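Local coordinates for protein glutathione transferase lambda1 (Populus trichocarpa, PDB 4PQH) that binds glutathione and, as a Lambda-class glutathione transferase with a thioredoxin-like N-terminal domain, probably works in thiol transfer and detoxification, at residues 191-194 against 195-198; 123-126 against 127-131; 176-179 against 180-184; 166-170 against 171-175; 184-187 against 188-192. One frame throughout, in Å; residues are numbered along the deposited sequence.

In the fold
All five contacts are local, and four lie on or beside helix 170-190, a long helix of the helical C-terminal domain. Contact 4 starts that helix with a buried capping box, contact 3 is its middle, contact 5 its solvent-exposed end, and contact 1 the loop to helix 199-208. Contact 2 belongs to the adjacent helix 113-137; its Phe129 and Ser130 pack on contact 3, and its Tyr125 and Thr126 on Tyr175 of contact 4. Chemistry follows place: aromatic and aliphatic groups fill the inward faces, water repairs the exposed side of contact 2, and carboxylate, hydroxyl and guanidinium groups hold contact 1. Contacts 2 and 3 lie nearer the bound glutathione than 1 and 5.

Contact 1 of 5, residues 191-194 against 195-198; sequences KYDI and TAGR
Thr195 meets Asp193 through a single carboxylate oxygen. OD1 of Asp193 takes OG1 of Thr195, held between its own backbone N and carbonyl carbon (chi1 67°), at 2.7 Å on the syn side, and Thr195 N at 2.9 Å from above the carboxylate plane, over the same face. The amide bond closes an Asx turn within the type I beta turn from Asp193 to Ala196. Across the loop, Arg198 lays its guanidinium edge against two acceptors: NH1 reaches Ile194 O at 2.9 Å and NH2 reaches Tyr192 OH at 2.8 Å, fairly straight (164°). Arg198, at the N-cap position of helix 199-208, also forms a salt bridge to Asp149 of helix 144-154. With a leucine in its place, Ile194 O and the Tyr192 hydroxyl would probably lose these donors and Asp149 its charge partner. The first side-chain bond of Ile194 leads away from 195-198, though its CG1 lies 3.3 Å from Thr195 N, and the chain packs among Leu186 of helix 170-190, Phe148 of helix 144-154 and Ile205 of helix 199-208.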
loop_
_atom_site.group_PDB
_atom_site.type_symbol
_atom_site.label_atom_id
_atom_site.label_comp_id
_atom_site.label_asym_id
_atom_site.label_seq_id
_atom_site.Cartn_x
_atom_site.Cartn_y
_atom_site.Cartn_z
ATOM N N LYS A 191 12.955 -4.915 20.366
ATOM C CA LYS A 191 13.535 -6.259 20.441
ATOM C C LYS A 191 12.444 -7.325 20.339
ATOM O O LYS A 191 12.471 -8.350 21.033
ATOM C CB LYS A 191 14.357 -6.432 21.723
ATOM C CG LYS A 191 15.369 -5.315 21.960
ATOM C CD LYS A 191 16.229 -5.066 20.726
ATOM C CE LYS A 191 17.131 -3.851 20.900
ATOM N NZ LYS A 191 17.779 -3.454 19.609
ATOM N N TYR A 192 11.483 -7.067 19.463
ATOM C CA TYR A 192 10.268 -7.870 19.366
ATOM C C TYR A 192 10.146 -8.470 17.977
ATOM O O TYR A 192 10.076 -7.745 16.993
ATOM C CB TYR A 192 9.042 -6.996 19.638
ATOM C CG TYR A 192 7.756 -7.774 19.789
ATOM C CD1 TYR A 192 7.484 -8.466 20.959
ATOM C CD2 TYR A 192 6.809 -7.814 18.769
ATOM C CE1 TYR A 192 6.317 -9.180 21.113
ATOM C CE2 TYR A 192 5.628 -8.524 18.919
ATOM C CZ TYR A 192 5.390 -9.203 20.095
ATOM O OH TYR A 192 4.228 -9.917 20.262
ATOM N N ASP A 193 10.123 -9.795 17.908
ATOM C CA ASP A 193 9.959 -10.498 16.639
ATOM C C ASP A 193 8.496 -10.867 16.427
ATOM O O ASP A 193 7.980 -11.780 17.074
ATOM C CB ASP A 193 10.824 -11.758 16.654
ATOM C CG ASP A 193 10.670 -12.605 15.405
ATOM O OD1 ASP A 193 9.953 -12.199 14.457
ATOM O OD2 ASP A 193 11.283 -13.695 15.381
ATOM N N ILE A 194 7.836 -10.179 15.500
ATOM C CA ILE A 194 6.417 -10.409 15.263
ATOM C C ILE A 194 6.088 -11.833 14.808
ATOM O O ILE A 194 4.961 -12.289 15.001
ATOM C CB ILE A 194 5.826 -9.409 14.247
ATOM C CG1 ILE A 194 6.452 -9.592 12.859
ATOM C CG2 ILE A 194 5.989 -7.988 14.767
ATOM C CD1 ILE A 194 5.840 -8.710 11.811
ATOM N N THR A 195 7.057 -12.538 14.223
ATOM C CA THR A 195 6.803 -13.894 13.725
ATOM C C THR A 195 6.802 -14.932 14.841
ATOM O O THR A 195 6.332 -16.056 14.641
ATOM C CB THR A 195 7.811 -14.343 12.637
ATOM O OG1 THR A 195 9.121 -14.485 13.202
ATOM C CG2 THR A 195 7.836 -13.363 11.475
ATOM N N ALA A 196 7.346 -14.577 16.001
ATOM C CA ALA A 196 7.423 -15.529 17.104
ATOM C C ALA A 196 6.034 -15.894 17.620
ATOM O O ALA A 196 5.300 -15.044 18.123
ATOM C CB ALA A 196 8.293 -14.984 18.217
ATOM N N GLY A 197 5.659 -17.159 17.456
ATOM C CA GLY A 197 4.351 -17.626 17.870
ATOM C C GLY A 197 3.239 -17.327 16.878
ATOM O O GLY A 197 2.066 -17.540 17.181
ATOM N N ARG A 198 3.601 -16.822 15.703
ATOM C CA ARG A 198 2.616 -16.414 14.705
ATOM C C ARG A 198 2.940 -17.023 13.343
ATOM O O ARG A 198 3.395 -16.335 12.431
ATOM C CB ARG A 198 2.528 -14.889 14.622
ATOM C CG ARG A 198 2.105 -14.235 15.931
ATOM C CD ARG A 198 1.681 -12.782 15.758
ATOM N NE ARG A 198 1.400 -12.181 17.065
ATOM C CZ ARG A 198 2.327 -11.632 17.849
ATOM N NH1 ARG A 198 3.593 -11.575 17.446
ATOM N NH2 ARG A 198 1.984 -11.131 19.032
HETATM O O HOH W 1 6.089 -12.373 18.889
#

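Contact 2 of 5, residues 123-126 against 127-131; sequences FSYT and GSFSK
Tyr125 lies against the next helical turn, its ring spanning Ser128 and Phe129. CE2 of Tyr125 touches CB of Phe129 at 3.8 Å, and CE1 of Tyr125, across the ring, reaches CB of Ser128 at 3.9 Å, while the backbone N of Phe129 stands over one face, offset toward the rim. The ring is carried there by a first torsion that sets CG opposite the backbone N (chi1 -173°). The side chains of Tyr125 and Phe129 cross at about a right angle. The same two residues share the helical bond from Phe129 N to Tyr125 O, at 2.9 Å. Further out, the helix is kinked at Gly127 and Ser128. Thr126 directs OG1 at Phe123 O, 2.8 Å away in the carbonyl plane, while a water bridges the interruption, donating to Ser124 O at 2.8 Å and accepting from Gly127 N at 2.9 Å. A second water joins Ser124 O to the Ser128 hydroxyl, and a third joins Thr126 O to that of Ser130. Around this segment of helix 113-137, Tyr125 stacks on Tyr150 of helix 144-154, Phe129 meets Tyr175 of helix 170-190 edge-to-face, and Thr126 touches Leu93 of helix 92-102.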
loop_
_atom_site.group_PDB
_atom_site.type_symbol
_atom_site.label_atom_id
_atom_site.label_comp_id
_atom_site.label_asym_id
_atom_site.label_seq_id
_atom_site.Cartn_x
_atom_site.Cartn_y
_atom_site.Cartn_z
ATOM N N PHE A 123 -10.124 -4.209 5.921
ATOM C CA PHE A 123 -9.886 -2.824 5.518
ATOM C C PHE A 123 -10.202 -1.861 6.661
ATOM O O PHE A 123 -9.458 -0.910 6.904
ATOM C CB PHE A 123 -10.724 -2.452 4.297
ATOM C CG PHE A 123 -10.245 -3.066 3.015
ATOM C CD1 PHE A 123 -8.896 -3.100 2.700
ATOM C CD2 PHE A 123 -11.157 -3.592 2.113
ATOM C CE1 PHE A 123 -8.459 -3.670 1.510
ATOM C CE2 PHE A 123 -10.727 -4.163 0.922
ATOM C CZ PHE A 123 -9.375 -4.200 0.623
ATOM N N SER A 124 -11.302 -2.123 7.360
ATOM C CA SER A 124 -11.736 -1.272 8.470
ATOM C C SER A 124 -10.728 -1.319 9.604
ATOM O O SER A 124 -10.596 -0.365 10.365
ATOM C CB SER A 124 -13.098 -1.731 8.984
ATOM O OG SER A 124 -14.135 -1.405 8.072
ATOM N N TYR A 125 -10.022 -2.435 9.719
ATOM C CA TYR A 125 -9.049 -2.615 10.794
ATOM C C TYR A 125 -7.715 -1.902 10.555
ATOM O O TYR A 125 -6.914 -1.758 11.484
ATOM C CB TYR A 125 -8.816 -4.115 11.043
ATOM C CG TYR A 125 -7.955 -4.408 12.247
ATOM C CD1 TYR A 125 -8.452 -4.252 13.537
ATOM C CD2 TYR A 125 -6.642 -4.827 12.098
ATOM C CE1 TYR A 125 -7.665 -4.516 14.640
ATOM C CE2 TYR A 125 -5.846 -5.092 13.199
ATOM C CZ TYR A 125 -6.365 -4.935 14.468
ATOM O OH TYR A 125 -5.577 -5.193 15.571
ATOM N N THR A 126 -7.468 -1.438 9.332
ATOM C CA THR A 126 -6.156 -0.859 9.004
ATOM C C THR A 126 -5.758 0.318 9.892
ATOM O O THR A 126 -4.600 0.423 10.281
ATOM C CB THR A 126 -6.024 -0.436 7.517
ATOM O OG1 THR A 126 -7.045 0.510 7.185
ATOM C CG2 THR A 126 -6.098 -1.655 6.588
ATOM N N GLY A 127 -6.706 1.200 10.199
ATOM C CA GLY A 127 -6.431 2.325 11.082
ATOM C C GLY A 127 -5.987 1.879 12.462
ATOM O O GLY A 127 -5.000 2.392 13.003
ATOM N N SER A 128 -6.722 0.932 13.038
ATOM C CA SER A 128 -6.401 0.392 14.357
ATOM C C SER A 128 -5.048 -0.286 14.341
ATOM O O SER A 128 -4.287 -0.195 15.300
ATOM C CB SER A 128 -7.465 -0.613 14.807
ATOM O OG SER A 128 -8.759 -0.035 14.795
ATOM N N PHE A 129 -4.754 -0.984 13.249
ATOM C CA PHE A 129 -3.486 -1.675 13.114
ATOM C C PHE A 129 -2.311 -0.694 13.176
ATOM O O PHE A 129 -1.343 -0.904 13.911
ATOM C CB PHE A 129 -3.463 -2.459 11.801
ATOM C CG PHE A 129 -2.211 -3.256 11.597
ATOM C CD1 PHE A 129 -1.941 -4.367 12.389
ATOM C CD2 PHE A 129 -1.298 -2.889 10.621
ATOM C CE1 PHE A 129 -0.781 -5.113 12.192
ATOM C CE2 PHE A 129 -0.140 -3.629 10.418
ATOM C CZ PHE A 129 0.118 -4.739 11.210
ATOM N N SER A 130 -2.394 0.376 12.394
ATOM C CA SER A 130 -1.375 1.421 12.425
ATOM C C SER A 130 -1.285 2.095 13.791
ATOM O O SER A 130 -0.192 2.314 14.323
ATOM C CB SER A 130 -1.655 2.473 11.347
ATOM O OG SER A 130 -1.076 2.096 10.114
ATOM N N LYS A 131 -2.441 2.406 14.363
ATOM C CA LYS A 131 -2.480 3.087 15.652
ATOM C C LYS A 131 -1.821 2.240 16.741
ATOM O O LYS A 131 -1.033 2.745 17.527
ATOM C CB LYS A 131 -3.919 3.443 16.018
ATOM C CG LYS A 131 -4.056 4.257 17.278
ATOM C CD LYS A 131 -5.420 4.909 17.355
ATOM C CE LYS A 131 -5.574 5.631 18.668
ATOM N NZ LYS A 131 -6.744 6.561 18.705
HETATM O O HOH W 2 -9.333 1.925 9.283
HETATM O O HOH W 3 -9.552 0.671 12.532
HETATM O O HOH W 4 -2.265 -0.070 8.877
#

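Contact 3 of 5, residues 176-179 against 180-184; sequences APFI and ERFQP
The middle of helix 170-190, the long central helix of the C-terminal domain, joins Phe178 to Phe182 and Pro177 to Arg181 over single helical turns. Phe178 and Phe182 lie side by side, pointing the same way, with CB of Phe178 at 3.9 Å from CE2 of Phe182. The Phe182 ring also covers the carbonyl below it: Phe178 O sits over one face near the rim, 3.1 Å from CG of Phe182, while accepting the helical bond from Phe182 N at 2.8 Å. On the other flank, Arg181 runs its extended chain back along the helix and brings NH1 to Pro177 O at 2.9 Å (151° at the hydrogen), the oxygen lying at the guanidinium edge and tilted slightly from its plane. The same carbonyl receives only a weak, 3.4 Å bond from Arg181 N, so the side chain strengthens the grip on an oxygen poorly served by the backbone. NH1 is shared with Gln40, and NH2 of Arg181 binds Thr35 O. Phe178 meets Tyr38 edge-to-face. The i to i+4 pairing is ordinary alpha-helical geometry; the GST fold is what sets this helix of the C-terminal domain against the thioredoxin-like domain, with Arg181 near Cys36, which binds glutathione covalently.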
loop_
_atom_site.group_PDB
_atom_site.type_symbol
_atom_site.label_atom_id
_atom_site.label_comp_id
_atom_site.label_asym_id
_atom_site.label_seq_id
_atom_site.Cartn_x
_atom_site.Cartn_y
_atom_site.Cartn_z
ATOM N N ALA A 176 0.749 -4.815 3.240
ATOM C CA ALA A 176 2.167 -5.035 2.954
ATOM C C ALA A 176 3.111 -3.862 3.285
ATOM O O ALA A 176 4.131 -4.078 3.922
ATOM C CB ALA A 176 2.389 -5.555 1.521
ATOM N N PRO A 177 2.771 -2.618 2.884
ATOM C CA PRO A 177 3.711 -1.526 3.205
ATOM C C PRO A 177 3.859 -1.256 4.697
ATOM O O PRO A 177 4.920 -0.828 5.152
ATOM C CB PRO A 177 3.061 -0.312 2.533
ATOM C CG PRO A 177 2.271 -0.915 1.387
ATOM C CD PRO A 177 1.673 -2.135 2.032
ATOM N N PHE A 178 2.810 -1.522 5.456
ATOM C CA PHE A 178 2.851 -1.283 6.884
ATOM C C PHE A 178 3.558 -2.388 7.649
ATOM O O PHE A 178 4.388 -2.106 8.517
ATOM C CB PHE A 178 1.450 -0.960 7.380
ATOM C CG PHE A 178 0.950 0.337 6.825
ATOM C CD1 PHE A 178 1.305 1.535 7.428
ATOM C CD2 PHE A 178 0.217 0.370 5.652
ATOM C CE1 PHE A 178 0.903 2.730 6.898
ATOM C CE2 PHE A 178 -0.187 1.574 5.115
ATOM C CZ PHE A 178 0.150 2.761 5.751
ATOM N N ILE A 179 3.307 -3.644 7.291
ATOM C CA ILE A 179 4.051 -4.739 7.899
ATOM C C ILE A 179 5.543 -4.645 7.524
ATOM O O ILE A 179 6.420 -4.896 8.353
ATOM C CB ILE A 179 3.419 -6.100 7.549
ATOM C CG1 ILE A 179 2.028 -6.176 8.193
ATOM C CG2 ILE A 179 4.316 -7.241 8.012
ATOM C CD1 ILE A 179 1.255 -7.448 7.880
ATOM N N GLU A 180 5.818 -4.214 6.295
ATOM C CA GLU A 180 7.184 -4.007 5.817
ATOM C C GLU A 180 7.957 -3.043 6.715
ATOM O O GLU A 180 9.146 -3.217 6.941
ATOM C CB GLU A 180 7.149 -3.464 4.385
ATOM C CG GLU A 180 8.481 -3.034 3.815
ATOM C CD GLU A 180 8.351 -2.450 2.418
ATOM O OE1 GLU A 180 7.582 -3.008 1.608
ATOM O OE2 GLU A 180 9.021 -1.441 2.119
ATOM N N ARG A 181 7.273 -2.023 7.222
ATOM C CA ARG A 181 7.918 -1.026 8.067
ATOM C C ARG A 181 7.892 -1.427 9.539
ATOM O O ARG A 181 8.887 -1.259 10.246
ATOM C CB ARG A 181 7.263 0.339 7.859
ATOM C CG ARG A 181 7.637 0.973 6.532
ATOM C CD ARG A 181 6.562 1.929 6.044
ATOM N NE ARG A 181 6.975 2.621 4.825
ATOM C CZ ARG A 181 6.960 2.078 3.614
ATOM N NH1 ARG A 181 6.551 0.827 3.449
ATOM N NH2 ARG A 181 7.355 2.789 2.564
ATOM N N PHE A 182 6.769 -1.973 9.999
ATOM C CA PHE A 182 6.624 -2.286 11.417
ATOM C C PHE A 182 7.506 -3.448 11.842
ATOM O O PHE A 182 8.019 -3.466 12.966
ATOM C CB PHE A 182 5.172 -2.592 11.797
ATOM C CG PHE A 182 4.209 -1.453 11.558
ATOM C CD1 PHE A 182 4.653 -0.138 11.466
ATOM C CD2 PHE A 182 2.851 -1.704 11.434
ATOM C CE1 PHE A 182 3.748 0.908 11.255
ATOM C CE2 PHE A 182 1.953 -0.678 11.224
ATOM C CZ PHE A 182 2.399 0.635 11.132
ATOM N N GLN A 183 7.679 -4.428 10.959
ATOM C CA GLN A 183 8.464 -5.607 11.325
ATOM C C GLN A 183 9.908 -5.282 11.758
ATOM O O GLN A 183 10.299 -5.622 12.875
ATOM C CB GLN A 183 8.432 -6.681 10.235
ATOM C CG GLN A 183 9.277 -7.902 10.598
ATOM C CD GLN A 183 9.162 -9.037 9.607
ATOM O OE1 GLN A 183 8.807 -8.840 8.449
ATOM N NE2 GLN A 183 9.453 -10.238 10.068
ATOM N N PRO A 184 10.699 -4.615 10.891
ATOM C CA PRO A 184 12.074 -4.332 11.311
ATOM C C PRO A 184 12.130 -3.317 12.447
ATOM O O PRO A 184 13.042 -3.387 13.272
ATOM C CB PRO A 184 12.722 -3.760 10.038
ATOM C CG PRO A 184 11.590 -3.248 9.223
ATOM C CD PRO A 184 10.457 -4.187 9.499
#

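Contact 4 of 5, residues 166-170 against 171-175; sequences GQFSL and VDIAY
From Ser169 the backbone winds into helix 170-190, with Leu170 O holding Ala174 N at 2.9 Å and Ser169 O receiving weaker bonds from Asp172 N and Ile173 N. Two side chains exchange bonds with the first turn. OG of Ser169, set between its own backbone N and carbonyl carbon (chi1 79°), accepts Val171 N at 3.0 Å; in return OD2 of Asp172 accepts Ser169 N at 2.8 Å. This reciprocal pair is a capping box, the Ser-x-x-Asp element well known at this helix start in glutathione transferases. A water reinforces it, accepting from Ser169 OG and donating to Asp172 OD2 (2.6 Å) and to Gln167 O. Flanking the box, Phe168 and Ile173 form a hydrophobic staple between the residue before the N-cap and the helix: CZ of Phe168 touches CG1 of Ile173 at 3.6 Å, and the two side chains cross at about a right angle. The Phe168 ring also runs nearly parallel to the Asp172 carboxylate, the planes 13° apart, with CE1 of Phe168 at 4.0 Å from CB of Asp172. Putting an alanine at Phe168 is likely to leave a gap beside Ile173 and set the loop before the N-cap freer to move. The other oxygen of Asp172, OD1, accepts from Phe164 N and from Trp204 NE1 of helix 199-208.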
loop_
_atom_site.group_PDB
_atom_site.type_symbol
_atom_site.label_atom_id
_atom_site.label_comp_id
_atom_site.label_asym_id
_atom_site.label_seq_id
_atom_site.Cartn_x
_atom_site.Cartn_y
_atom_site.Cartn_z
ATOM N N GLY A 166 -7.484 -16.019 1.397
ATOM C CA GLY A 166 -7.044 -17.253 0.768
ATOM C C GLY A 166 -6.104 -16.916 -0.376
ATOM O O GLY A 166 -4.884 -16.865 -0.214
ATOM N N GLN A 167 -6.672 -16.663 -1.543
ATOM C CA GLN A 167 -5.832 -16.224 -2.641
ATOM C C GLN A 167 -5.529 -14.726 -2.529
ATOM O O GLN A 167 -6.242 -13.960 -1.855
ATOM C CB GLN A 167 -6.433 -16.611 -3.996
ATOM C CG GLN A 167 -6.396 -18.130 -4.293
ATOM C CD GLN A 167 -4.979 -18.672 -4.471
ATOM O OE1 GLN A 167 -4.324 -18.415 -5.480
ATOM N NE2 GLN A 167 -4.509 -19.437 -3.494
ATOM N N PHE A 168 -4.425 -14.332 -3.151
ATOM C CA PHE A 168 -3.897 -12.966 -3.106
ATOM C C PHE A 168 -4.941 -11.911 -3.488
ATOM O O PHE A 168 -5.710 -12.089 -4.440
ATOM C CB PHE A 168 -2.696 -12.900 -4.051
ATOM C CG PHE A 168 -1.947 -11.604 -4.014
ATOM C CD1 PHE A 168 -1.109 -11.301 -2.958
ATOM C CD2 PHE A 168 -2.031 -10.716 -5.076
ATOM C CE1 PHE A 168 -0.416 -10.099 -2.932
ATOM C CE2 PHE A 168 -1.314 -9.523 -5.065
ATOM C CZ PHE A 168 -0.502 -9.223 -3.989
ATOM N N SER A 169 -4.969 -10.801 -2.746
ATOM C CA SER A 169 -5.951 -9.751 -2.998
ATOM C C SER A 169 -5.474 -8.386 -2.549
ATOM O O SER A 169 -4.400 -8.231 -1.961
ATOM C CB SER A 169 -7.259 -10.058 -2.266
ATOM O OG SER A 169 -7.162 -9.723 -0.880
ATOM N N LEU A 170 -6.316 -7.399 -2.803
ATOM C CA LEU A 170 -6.083 -6.037 -2.348
ATOM C C LEU A 170 -5.868 -5.942 -0.855
ATOM O O LEU A 170 -5.237 -4.991 -0.395
ATOM C CB LEU A 170 -7.260 -5.145 -2.719
ATOM C CG LEU A 170 -7.506 -4.943 -4.209
ATOM C CD1 LEU A 170 -8.779 -4.151 -4.402
ATOM C CD2 LEU A 170 -6.310 -4.260 -4.880
ATOM N N VAL A 171 -6.402 -6.886 -0.086
ATOM C CA VAL A 171 -6.224 -6.823 1.364
ATOM C C VAL A 171 -4.754 -7.021 1.731
ATOM O O VAL A 171 -4.211 -6.322 2.595
ATOM C CB VAL A 171 -7.096 -7.853 2.127
ATOM C CG1 VAL A 171 -6.921 -7.676 3.638
ATOM C CG2 VAL A 171 -8.560 -7.713 1.752
ATOM N N ASP A 172 -4.101 -7.970 1.072
ATOM C CA ASP A 172 -2.681 -8.197 1.320
ATOM C C ASP A 172 -1.875 -6.966 0.919
ATOM O O ASP A 172 -0.974 -6.531 1.638
ATOM C CB ASP A 172 -2.209 -9.435 0.559
ATOM C CG ASP A 172 -3.111 -10.603 0.796
ATOM O OD1 ASP A 172 -3.118 -11.124 1.927
ATOM O OD2 ASP A 172 -3.863 -10.949 -0.139
ATOM N N ILE A 173 -2.225 -6.397 -0.224
ATOM C CA ILE A 173 -1.581 -5.187 -0.710
ATOM C C ILE A 173 -1.735 -4.002 0.270
ATOM O O ILE A 173 -0.797 -3.233 0.491
ATOM C CB ILE A 173 -2.120 -4.827 -2.092
ATOM C CG1 ILE A 173 -1.717 -5.920 -3.089
ATOM C CG2 ILE A 173 -1.599 -3.478 -2.540
ATOM C CD1 ILE A 173 -2.352 -5.767 -4.463
ATOM N N ALA A 174 -2.910 -3.875 0.869
ATOM C CA ALA A 174 -3.159 -2.795 1.817
ATOM C C ALA A 174 -2.216 -2.884 3.021
ATOM O O ALA A 174 -1.710 -1.870 3.508
ATOM C CB ALA A 174 -4.602 -2.824 2.267
ATOM N N TYR A 175 -1.981 -4.095 3.506
ATOM C CA TYR A 175 -1.153 -4.298 4.693
ATOM C C TYR A 175 0.348 -4.371 4.433
ATOM O O TYR A 175 1.135 -4.042 5.317
ATOM C CB TYR A 175 -1.614 -5.538 5.465
ATOM C CG TYR A 175 -2.837 -5.288 6.309
ATOM C CD1 TYR A 175 -2.703 -4.832 7.606
ATOM C CD2 TYR A 175 -4.126 -5.468 5.802
ATOM C CE1 TYR A 175 -3.798 -4.580 8.385
ATOM C CE2 TYR A 175 -5.237 -5.217 6.579
ATOM C CZ TYR A 175 -5.065 -4.771 7.876
ATOM O OH TYR A 175 -6.149 -4.507 8.682
HETATM O O HOH W 5 -6.242 -12.038 0.139
#

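Contact 5 of 5, residues 184-187 against 188-192; sequences PALL and EFKKY
This is a local contact at the solvent-exposed C-terminal end of helix 170-190, where Ala185 and Leu186 meet the residues that finish the helix. Helical bonds run from Glu188 N to Pro184 O and from Phe189 N to Ala185 O, the latter at 2.8 Å. Lys190 N continues the series to Leu186 O, which also accepts Tyr192 N from the opposite face of its carbonyl plane, each at 3.0 Å. The added donor is possible because Lys191 adopts a left-handed backbone conformation (phi 51°) and turns the chain back over the helix end. There CA of Lys191 comes to 3.2 Å from Leu187 O in a CA-H...O contact. The Lys191 chain, bent at its second torsion (chi2 -50°), folds back so that NZ gives a 2.7 Å bond to Glu188 O, in the carbonyl plane and on a lone pair. Nearby, the edge of the Phe189 ring borders Ala185: CD2 of Phe189 is 4.1 Å from CB of Ala185 and 3.2 Å from Ala185 O, while the Glu188 carboxylate carbon stands over one ring face. The Leu186 side chain packs instead against Phe137 of helix 113-137 and Phe148 of helix 144-154. A carbonyl shared between a helical donor and one beyond a left-handed residue is a form of helix C-terminal capping, and here the turned lysine adds a side-chain bond to the same end.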
loop_
_atom_site.group_PDB
_atom_site.type_symbol
_atom_site.label_atom_id
_atom_site.label_comp_id
_atom_site.label_asym_id
_atom_site.label_seq_id
_atom_site.Cartn_x
_atom_site.Cartn_y
_atom_site.Cartn_z
ATOM N N PRO A 184 10.699 -4.615 10.891
ATOM C CA PRO A 184 12.074 -4.332 11.311
ATOM C C PRO A 184 12.130 -3.317 12.447
ATOM O O PRO A 184 13.042 -3.387 13.272
ATOM C CB PRO A 184 12.722 -3.760 10.038
ATOM C CG PRO A 184 11.590 -3.248 9.223
ATOM C CD PRO A 184 10.457 -4.187 9.499
ATOM N N ALA A 185 11.174 -2.394 12.507
ATOM C CA ALA A 185 11.208 -1.389 13.565
ATOM C C ALA A 185 10.923 -2.005 14.932
ATOM O O ALA A 185 11.562 -1.658 15.924
ATOM C CB ALA A 185 10.244 -0.261 13.263
ATOM N N LEU A 186 9.986 -2.939 14.995
ATOM C CA LEU A 186 9.720 -3.622 16.253
ATOM C C LEU A 186 10.922 -4.461 16.676
ATOM O O LEU A 186 11.244 -4.564 17.862
ATOM C CB LEU A 186 8.473 -4.499 16.135
ATOM C CG LEU A 186 7.154 -3.725 16.161
ATOM C CD1 LEU A 186 6.016 -4.615 15.674
ATOM C CD2 LEU A 186 6.874 -3.175 17.566
ATOM N N LEU A 187 11.585 -5.080 15.707
ATOM C CA LEU A 187 12.770 -5.859 16.021
ATOM C C LEU A 187 13.878 -4.966 16.582
ATOM O O LEU A 187 14.531 -5.319 17.569
ATOM C CB LEU A 187 13.253 -6.622 14.782
ATOM C CG LEU A 187 14.260 -7.738 15.034
ATOM C CD1 LEU A 187 13.626 -8.855 15.848
ATOM C CD2 LEU A 187 14.758 -8.261 13.710
ATOM N N GLU A 188 14.089 -3.813 15.955
ATOM C CA GLU A 188 15.172 -2.925 16.364
ATOM C C GLU A 188 14.874 -2.176 17.661
ATOM O O GLU A 188 15.692 -2.160 18.586
ATOM C CB GLU A 188 15.501 -1.924 15.253
ATOM C CG GLU A 188 16.547 -0.892 15.674
ATOM C CD GLU A 188 16.795 0.179 14.628
ATOM O OE1 GLU A 188 16.210 0.093 13.526
ATOM O OE2 GLU A 188 17.579 1.116 14.915
ATOM N N PHE A 189 13.701 -1.562 17.732
ATOM C CA PHE A 189 13.412 -0.630 18.817
ATOM C C PHE A 189 12.801 -1.305 20.034
ATOM O O PHE A 189 12.928 -0.809 21.154
ATOM C CB PHE A 189 12.489 0.484 18.316
ATOM C CG PHE A 189 13.140 1.402 17.326
ATOM C CD1 PHE A 189 14.022 2.375 17.751
ATOM C CD2 PHE A 189 12.873 1.291 15.973
ATOM C CE1 PHE A 189 14.626 3.224 16.843
ATOM C CE2 PHE A 189 13.477 2.135 15.062
ATOM C CZ PHE A 189 14.356 3.101 15.498
ATOM N N LYS A 190 12.126 -2.428 19.824
ATOM C CA LYS A 190 11.442 -3.096 20.919
ATOM C C LYS A 190 11.934 -4.522 21.129
ATOM O O LYS A 190 11.405 -5.237 21.977
ATOM C CB LYS A 190 9.923 -3.069 20.709
ATOM C CG LYS A 190 9.354 -1.663 20.600
ATOM C CD LYS A 190 9.507 -0.894 21.916
ATOM C CE LYS A 190 9.348 0.613 21.728
ATOM N NZ LYS A 190 9.447 1.329 23.031
ATOM N N LYS A 191 12.955 -4.915 20.366
ATOM C CA LYS A 191 13.535 -6.259 20.441
ATOM C C LYS A 191 12.444 -7.325 20.339
ATOM O O LYS A 191 12.471 -8.350 21.033
ATOM C CB LYS A 191 14.357 -6.432 21.723
ATOM C CG LYS A 191 15.369 -5.315 21.960
ATOM C CD LYS A 191 16.229 -5.066 20.726
ATOM C CE LYS A 191 17.131 -3.851 20.900
ATOM N NZ LYS A 191 17.779 -3.454 19.609
ATOM N N TYR A 192 11.483 -7.067 19.463
ATOM C CA TYR A 192 10.268 -7.870 19.366
ATOM C C TYR A 192 10.146 -8.470 17.977
ATOM O O TYR A 192 10.076 -7.745 16.993
ATOM C CB TYR A 192 9.042 -6.996 19.638
ATOM C CG TYR A 192 7.756 -7.774 19.789
ATOM C CD1 TYR A 192 7.484 -8.466 20.959
ATOM C CD2 TYR A 192 6.809 -7.814 18.769
ATOM C CE1 TYR A 192 6.317 -9.180 21.113
ATOM C CE2 TYR A 192 5.628 -8.524 18.919
ATOM C CZ TYR A 192 5.390 -9.203 20.095
ATOM O OH TYR A 192 4.228 -9.917 20.262
#